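Local coordinates for voltage-sensor containing phosphatase (Ciona intestinalis, PDB 3V0D), which probably removes phosphate from membrane phosphoinositides under the control of a voltage sensor, using a PTEN-like pair of phosphatase and C2 domains, at residues A[98-103]-A[179-184]; A[269-274]-A[289-294]. The protein carries 1 engineered substitution. All blocks are in the same frame, centred on the assembly; numbering follows the deposited sequence. Where two conformers were deposited one is given.

Contact 1 of 2, residues A[98-103]-A[179-184]; sequences PTLVDL and IRYVGY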
loop_
_atom_site.group_PDB
_atom_site.type_symbol
_atom_site.label_atom_id
_atom_site.label_comp_id
_atom_site.label_asym_id
_atom_site.label_seq_id
_atom_site.Cartn_x
_atom_site.Cartn_y
_atom_site.Cartn_z
ATOM N N PRO A 98 -1.588 -4.923 1.441
ATOM C CA PRO A 98 -2.017 -6.306 1.669
ATOM C C PRO A 98 -2.143 -7.026 0.319
ATOM O O PRO A 98 -2.377 -6.399 -0.716
ATOM C CB PRO A 98 -3.415 -6.118 2.270
ATOM C CG PRO A 98 -3.938 -4.880 1.602
ATOM C CD PRO A 98 -2.716 -3.965 1.522
ATOM N N THR A 99 -2.075 -8.349 0.361
ATOM C CA THR A 99 -2.506 -9.097 -0.811
ATOM C C THR A 99 -4.010 -8.863 -1.014
ATOM O O THR A 99 -4.738 -8.565 -0.053
ATOM C CB THR A 99 -2.220 -10.594 -0.689
ATOM O OG1 THR A 99 -3.002 -11.123 0.392
ATOM C CG2 THR A 99 -0.738 -10.877 -0.519
ATOM N N LEU A 100 -4.491 -9.045 -2.244
ATOM C CA LEU A 100 -5.936 -8.930 -2.458
ATOM C C LEU A 100 -6.684 -9.994 -1.695
ATOM O O LEU A 100 -7.750 -9.704 -1.140
ATOM C CB LEU A 100 -6.323 -8.890 -3.940
ATOM C CG LEU A 100 -5.915 -7.623 -4.701
ATOM C CD1 LEU A 100 -6.396 -7.736 -6.141
ATOM C CD2 LEU A 100 -6.457 -6.351 -4.060
ATOM N N VAL A 101 -6.133 -11.209 -1.612
ATOM C CA VAL A 101 -6.763 -12.234 -0.781
ATOM C C VAL A 101 -6.912 -11.729 0.649
ATOM O O VAL A 101 -7.980 -11.865 1.268
ATOM C CB VAL A 101 -5.973 -13.540 -0.854
ATOM C CG1 VAL A 101 -6.370 -14.495 0.266
ATOM C CG2 VAL A 101 -6.167 -14.188 -2.206
ATOM N N ASP A 102 -5.844 -11.175 1.224
ATOM C CA ASP A 102 -5.924 -10.689 2.594
ATOM C C ASP A 102 -6.859 -9.506 2.751
ATOM O O ASP A 102 -7.548 -9.380 3.763
ATOM C CB ASP A 102 -4.556 -10.306 3.137
ATOM C CG ASP A 102 -3.678 -11.510 3.473
ATOM O OD1 ASP A 102 -4.121 -12.644 3.309
ATOM O OD2 ASP A 102 -2.533 -11.302 3.906
ATOM N N LEU A 103 -6.893 -8.613 1.760
ATOM C CA LEU A 103 -7.815 -7.493 1.811
ATOM C C LEU A 103 -9.269 -7.982 1.815
ATOM O O LEU A 103 -10.082 -7.498 2.624
ATOM C CB LEU A 103 -7.552 -6.551 0.641
ATOM C CG LEU A 103 -8.405 -5.271 0.592
ATOM C CD1 LEU A 103 -8.286 -4.445 1.859
ATOM C CD2 LEU A 103 -8.033 -4.454 -0.640
ATOM N N ILE A 179 -2.937 3.525 -2.975
ATOM C CA ILE A 179 -4.032 4.081 -3.766
ATOM C C ILE A 179 -4.528 3.074 -4.797
ATOM O O ILE A 179 -5.755 2.870 -4.958
ATOM C CB ILE A 179 -3.578 5.404 -4.433
ATOM C CG1 ILE A 179 -3.380 6.474 -3.370
ATOM C CG2 ILE A 179 -4.566 5.872 -5.505
ATOM C CD1 ILE A 179 -2.655 7.728 -3.891
ATOM N N ARG A 180 -3.602 2.438 -5.515
ATOM C CA ARG A 180 -3.965 1.466 -6.528
ATOM C C ARG A 180 -4.785 0.320 -5.925
ATOM O O ARG A 180 -5.730 -0.156 -6.554
ATOM C CB ARG A 180 -2.702 0.960 -7.208
ATOM C CG ARG A 180 -2.942 -0.118 -8.233
ATOM C CD ARG A 180 -1.746 -0.294 -9.182
ATOM N NE ARG A 180 -0.429 -0.154 -8.562
ATOM C CZ ARG A 180 0.353 0.929 -8.593
ATOM N NH1 ARG A 180 1.503 0.867 -7.964
ATOM N NH2 ARG A 180 0.037 2.053 -9.238
ATOM N N TYR A 181 -4.412 -0.150 -4.739
ATOM C CA TYR A 181 -5.082 -1.297 -4.142
ATOM C C TYR A 181 -6.492 -0.961 -3.672
ATOM O O TYR A 181 -7.386 -1.809 -3.767
ATOM C CB TYR A 181 -4.194 -1.942 -3.057
ATOM C CG TYR A 181 -3.289 -2.991 -3.679
ATOM C CD1 TYR A 181 -2.382 -2.663 -4.700
ATOM C CD2 TYR A 181 -3.412 -4.334 -3.324
ATOM C CE1 TYR A 181 -1.637 -3.605 -5.330
ATOM C CE2 TYR A 181 -2.667 -5.320 -3.991
ATOM C CZ TYR A 181 -1.797 -4.943 -5.000
ATOM O OH TYR A 181 -1.084 -5.886 -5.707
ATOM N N VAL A 182 -6.730 0.271 -3.195
ATOM C CA VAL A 182 -8.108 0.681 -2.917
ATOM C C VAL A 182 -8.894 0.681 -4.240
ATOM O O VAL A 182 -10.060 0.265 -4.290
ATOM C CB VAL A 182 -8.196 2.031 -2.177
ATOM C CG1 VAL A 182 -9.638 2.370 -1.854
ATOM C CG2 VAL A 182 -7.365 1.996 -0.895
ATOM N N GLY A 183 -8.261 1.136 -5.326
ATOM C CA GLY A 183 -8.891 1.092 -6.642
ATOM C C GLY A 183 -9.192 -0.321 -7.089
ATOM O O GLY A 183 -10.247 -0.583 -7.675
ATOM N N TYR A 184 -8.279 -1.255 -6.827
ATOM C CA TYR A 184 -8.543 -2.652 -7.106
ATOM C C TYR A 184 -9.780 -3.139 -6.348
ATOM O O TYR A 184 -10.613 -3.872 -6.912
ATOM C CB TYR A 184 -7.367 -3.517 -6.706
ATOM C CG TYR A 184 -6.141 -3.506 -7.608
ATOM C CD1 TYR A 184 -4.967 -4.096 -7.148
ATOM C CD2 TYR A 184 -6.138 -2.974 -8.904
ATOM C CE1 TYR A 184 -3.849 -4.221 -7.959
ATOM C CE2 TYR A 184 -5.015 -3.087 -9.727
ATOM C CZ TYR A 184 -3.881 -3.746 -9.257
ATOM O OH TYR A 184 -2.757 -3.915 -10.036
#
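Leu100, in the first turn of helix 100-115, faces Tyr181 in the first half of helix 176-191, and their CA atoms, 7.9 Å apart, mark the nearest approach of the two backbones. Contact is made mainly by side chains, with Pro98 O and Tyr181 O joining in, and Leu100 packs against both tyrosines. Its CG is turned anti to the carbonyl carbon (chi1 -69°), which carries the branched end forward to them. CD2 does most of the touching, 3.7 Å from Tyr181 CD2 and 4.0 Å from Tyr184 CB, while CD1 reaches Tyr184 CD1. A branched aliphatic end suits this spot because it can meet two aromatic side chains at once. The rings also pack on each other: Tyr184 CD1 stands 3.7 Å above the plane of the Tyr181 ring, over its centre, and Tyr181 OH lies at the edge of the Tyr184 ring. Pro98 O, 3.5 Å from Tyr181 CE2, is buried against the ring without a hydrogen-bonding partner in the model. Deeper in, Leu103 CD2 rests near Tyr181 O. Thr99 is the N-cap of helix 100-115, its OG1 accepting from Asp102 N at 3.0 Å. Tyrosine suits the other helix because its apolar ring packs here while its hydroxyl reaches on to the C2 domain, Tyr181 OH to Asp269 and Tyr184 OH to Asn295 N. With Leu103 also touching Leu136 of helix 131-143, the arrangement is helix packing in a PTEN-like phosphatase domain, at the border where its helices meet the C2 domain.

Contact 2 of 2, residues A[269-274]-A[289-294]; sequences DIKVRF and PFYFWF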
loop_
_atom_site.group_PDB
_atom_site.type_symbol
_atom_site.label_atom_id
_atom_site.label_comp_id
_atom_site.label_asym_id
_atom_site.label_seq_id
_atom_site.Cartn_x
_atom_site.Cartn_y
_atom_site.Cartn_z
ATOM N N ASP A 269 -0.304 -11.027 -6.287
ATOM C CA ASP A 269 0.242 -9.693 -6.000
ATOM C C ASP A 269 1.754 -9.744 -6.155
ATOM O O ASP A 269 2.434 -10.559 -5.519
ATOM C CB ASP A 269 -0.205 -9.269 -4.619
ATOM C CG ASP A 269 -1.706 -9.129 -4.551
ATOM O OD1 ASP A 269 -2.344 -9.983 -3.920
ATOM O OD2 ASP A 269 -2.224 -8.237 -5.255
ATOM N N ILE A 270 2.270 -8.894 -7.031
ATOM C CA ILE A 270 3.677 -8.876 -7.388
ATOM C C ILE A 270 4.239 -7.522 -7.000
ATOM O O ILE A 270 3.626 -6.481 -7.284
ATOM C CB ILE A 270 3.843 -9.130 -8.907
ATOM C CG1 ILE A 270 3.175 -10.460 -9.333
ATOM C CG2 ILE A 270 5.307 -9.086 -9.335
ATOM C CD1 ILE A 270 3.728 -11.689 -8.657
ATOM N N LYS A 271 5.403 -7.536 -6.369
ATOM C CA LYS A 271 6.117 -6.325 -5.994
ATOM C C LYS A 271 7.384 -6.253 -6.829
ATOM O O LYS A 271 8.118 -7.243 -6.942
ATOM C CB LYS A 271 6.469 -6.412 -4.516
ATOM C CG LYS A 271 7.167 -5.210 -3.948
ATOM C CD LYS A 271 7.610 -5.474 -2.494
ATOM C CE LYS A 271 8.189 -4.267 -1.848
ATOM N NZ LYS A 271 8.578 -4.573 -0.479
ATOM N N VAL A 272 7.649 -5.092 -7.406
ATOM C CA VAL A 272 8.805 -4.901 -8.274
ATOM C C VAL A 272 9.603 -3.753 -7.689
ATOM O O VAL A 272 9.072 -2.647 -7.500
ATOM C CB VAL A 272 8.367 -4.584 -9.712
ATOM C CG1 VAL A 272 9.571 -4.495 -10.616
ATOM C CG2 VAL A 272 7.391 -5.654 -10.219
ATOM N N ARG A 273 10.868 -4.011 -7.370
ATOM C CA ARG A 273 11.753 -3.025 -6.747
ATOM C C ARG A 273 12.894 -2.713 -7.692
ATOM O O ARG A 273 13.502 -3.619 -8.277
ATOM C CB ARG A 273 12.341 -3.562 -5.443
ATOM C CG ARG A 273 11.272 -3.864 -4.391
ATOM C CD ARG A 273 11.880 -4.562 -3.147
ATOM N NE ARG A 273 12.764 -3.669 -2.405
ATOM C CZ ARG A 273 14.090 -3.723 -2.408
ATOM N NH1 ARG A 273 14.744 -4.683 -3.047
ATOM N NH2 ARG A 273 14.756 -2.791 -1.748
ATOM N N PHE A 274 13.222 -1.438 -7.804
ATOM C CA PHE A 274 14.353 -0.987 -8.618
ATOM C C PHE A 274 15.407 -0.436 -7.690
ATOM O O PHE A 274 15.145 0.481 -6.895
ATOM C CB PHE A 274 13.924 0.064 -9.653
ATOM C CG PHE A 274 13.014 -0.491 -10.681
ATOM C CD1 PHE A 274 11.650 -0.642 -10.401
ATOM C CD2 PHE A 274 13.494 -0.913 -11.917
ATOM C CE1 PHE A 274 10.782 -1.183 -11.328
ATOM C CE2 PHE A 274 12.607 -1.458 -12.878
ATOM C CZ PHE A 274 11.244 -1.603 -12.555
ATOM N N PRO A 289 15.293 3.235 -4.624
ATOM C CA PRO A 289 14.798 4.436 -5.307
ATOM C C PRO A 289 13.328 4.387 -5.685
ATOM O O PRO A 289 12.634 5.356 -5.420
ATOM C CB PRO A 289 15.711 4.547 -6.529
ATOM C CG PRO A 289 17.021 3.950 -6.038
ATOM C CD PRO A 289 16.580 2.768 -5.197
ATOM N N PHE A 290 12.825 3.300 -6.290
ATOM C CA PHE A 290 11.410 3.273 -6.658
ATOM C C PHE A 290 10.928 1.843 -6.793
ATOM O O PHE A 290 11.723 0.945 -7.082
ATOM C CB PHE A 290 11.120 4.112 -7.924
ATOM C CG PHE A 290 11.931 3.752 -9.150
ATOM C CD1 PHE A 290 11.423 2.909 -10.126
ATOM C CD2 PHE A 290 13.177 4.349 -9.379
ATOM C CE1 PHE A 290 12.148 2.604 -11.286
ATOM C CE2 PHE A 290 13.912 4.036 -10.503
ATOM C CZ PHE A 290 13.402 3.185 -11.465
ATOM N N TYR A 291 9.635 1.647 -6.544
ATOM C CA TYR A 291 9.060 0.288 -6.519
ATOM C C TYR A 291 7.573 0.402 -6.763
ATOM O O TYR A 291 7.008 1.511 -6.725
ATOM C CB TYR A 291 9.368 -0.435 -5.194
ATOM C CG TYR A 291 8.740 0.185 -3.946
ATOM C CD1 TYR A 291 7.646 -0.434 -3.315
ATOM C CD2 TYR A 291 9.207 1.395 -3.400
ATOM C CE1 TYR A 291 7.065 0.100 -2.199
ATOM C CE2 TYR A 291 8.626 1.944 -2.283
ATOM C CZ TYR A 291 7.530 1.305 -1.690
ATOM O OH TYR A 291 6.982 1.907 -0.580
ATOM N N PHE A 292 6.896 -0.732 -6.969
ATOM C CA PHE A 292 5.443 -0.723 -7.077
ATOM C C PHE A 292 4.906 -2.138 -6.928
ATOM O O PHE A 292 5.620 -3.115 -7.152
ATOM C CB PHE A 292 4.956 -0.085 -8.408
ATOM C CG PHE A 292 5.504 -0.731 -9.627
ATOM C CD1 PHE A 292 4.900 -1.861 -10.189
ATOM C CD2 PHE A 292 6.606 -0.162 -10.266
ATOM C CE1 PHE A 292 5.399 -2.415 -11.360
ATOM C CE2 PHE A 292 7.097 -0.705 -11.448
ATOM C CZ PHE A 292 6.519 -1.832 -11.976
ATOM N N TRP A 293 3.604 -2.215 -6.649
ATOM C CA TRP A 293 2.837 -3.458 -6.643
ATOM C C TRP A 293 1.800 -3.470 -7.736
ATOM O O TRP A 293 1.196 -2.440 -8.057
ATOM C CB TRP A 293 2.087 -3.614 -5.336
ATOM C CG TRP A 293 2.917 -3.837 -4.125
ATOM C CD1 TRP A 293 3.607 -2.916 -3.375
ATOM C CD2 TRP A 293 3.050 -5.074 -3.434
ATOM N NE1 TRP A 293 4.159 -3.512 -2.262
ATOM C CE2 TRP A 293 3.826 -4.842 -2.284
ATOM C CE3 TRP A 293 2.568 -6.369 -3.676
ATOM C CZ2 TRP A 293 4.119 -5.842 -1.368
ATOM C CZ3 TRP A 293 2.858 -7.362 -2.767
ATOM C CH2 TRP A 293 3.628 -7.090 -1.622
ATOM N N PHE A 294 1.504 -4.653 -8.250
ATOM C CA PHE A 294 0.343 -4.855 -9.096
ATOM C C PHE A 294 -0.163 -6.279 -8.896
ATOM O O PHE A 294 0.551 -7.134 -8.383
ATOM C CB PHE A 294 0.654 -4.578 -10.583
ATOM C CG PHE A 294 1.570 -5.591 -11.198
ATOM C CD1 PHE A 294 1.054 -6.657 -11.925
ATOM C CD2 PHE A 294 2.947 -5.536 -11.003
ATOM C CE1 PHE A 294 1.884 -7.617 -12.459
ATOM C CE2 PHE A 294 3.794 -6.514 -11.532
ATOM C CZ PHE A 294 3.261 -7.553 -12.267
#
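Phe274 and Phe290 lie against each other as near-parallel rings slid well apart, with planes 18° from one another; Phe290 CE1 comes over one face of the Phe274 ring, 3.3 Å from Phe274 CG. The same side of the sheet holds two more cross-strand pairs, Val272 with Phe292 and Ile270 with Phe294, in which the beta-branched residue sets its CB over the face of the ring. Phe292 has its CG in the crowded position between backbone N and carbonyl carbon (chi1 57°), as do Phe290 and Phe294, and the rings thereby swing across toward strand 269-274. Neighbouring pairs interlock as well: Val272 CG2 meets the edge of the Phe294 ring 3.9 Å from CE2, and Phe274 CE1 lies 3.7 Å from Phe292 CE2.

Beneath the rings the antiparallel strands are laced by five backbone hydrogen bonds, among them Ile270 N to Phe294 O at 2.8 Å and Phe292 N to Val272 O at 2.9 Å. In the PTEN-type C2 beta-sandwich, 290-295 is the edge strand of a four-stranded sheet and 269-276 the next one in. Phe274, Phe292 and Phe294 touch Val329 or Leu331 of the facing sheet, and the last two also meet helix 176-191.

On the opposite face, Lys271 lays its extended chain over the indole of Trp293. Its CB stands 3.7 Å from the centroid of the six-membered ring, close to the normal, and CD is 3.7 Å from Trp293 CZ2. A long aliphatic stem suits this place because it covers the ring and still delivers NZ to Asp286, whose other carboxylate oxygen bridges to Arg273 NE. Farther out, Asn96 OD1 takes Trp293 NE1, and Tyr291 OH bonds to His95 O, tying this face to the phosphatase domain.

Both contacts are buried, yet they lie in different domains: contact 1 joins two helices of the phosphatase, whereas contact 2 pairs two strands of the C2 sandwich. Side-chain packing carries the first, with the backbones well separated; in the second a backbone hydrogen-bond ladder sets the register and the side chains pack on both faces. Their centres are 14 Å apart, and they meet at the domain interface. Tyr181 OH lies 2.7 Å from Asp269 OD2, and Arg180 NE 2.8 Å from Trp293 O, both probable hydrogen bonds. Asp269 OD1 also accepts from Leu100 N, so this one carboxylate holds both helices of contact 1 to the strand of contact 2.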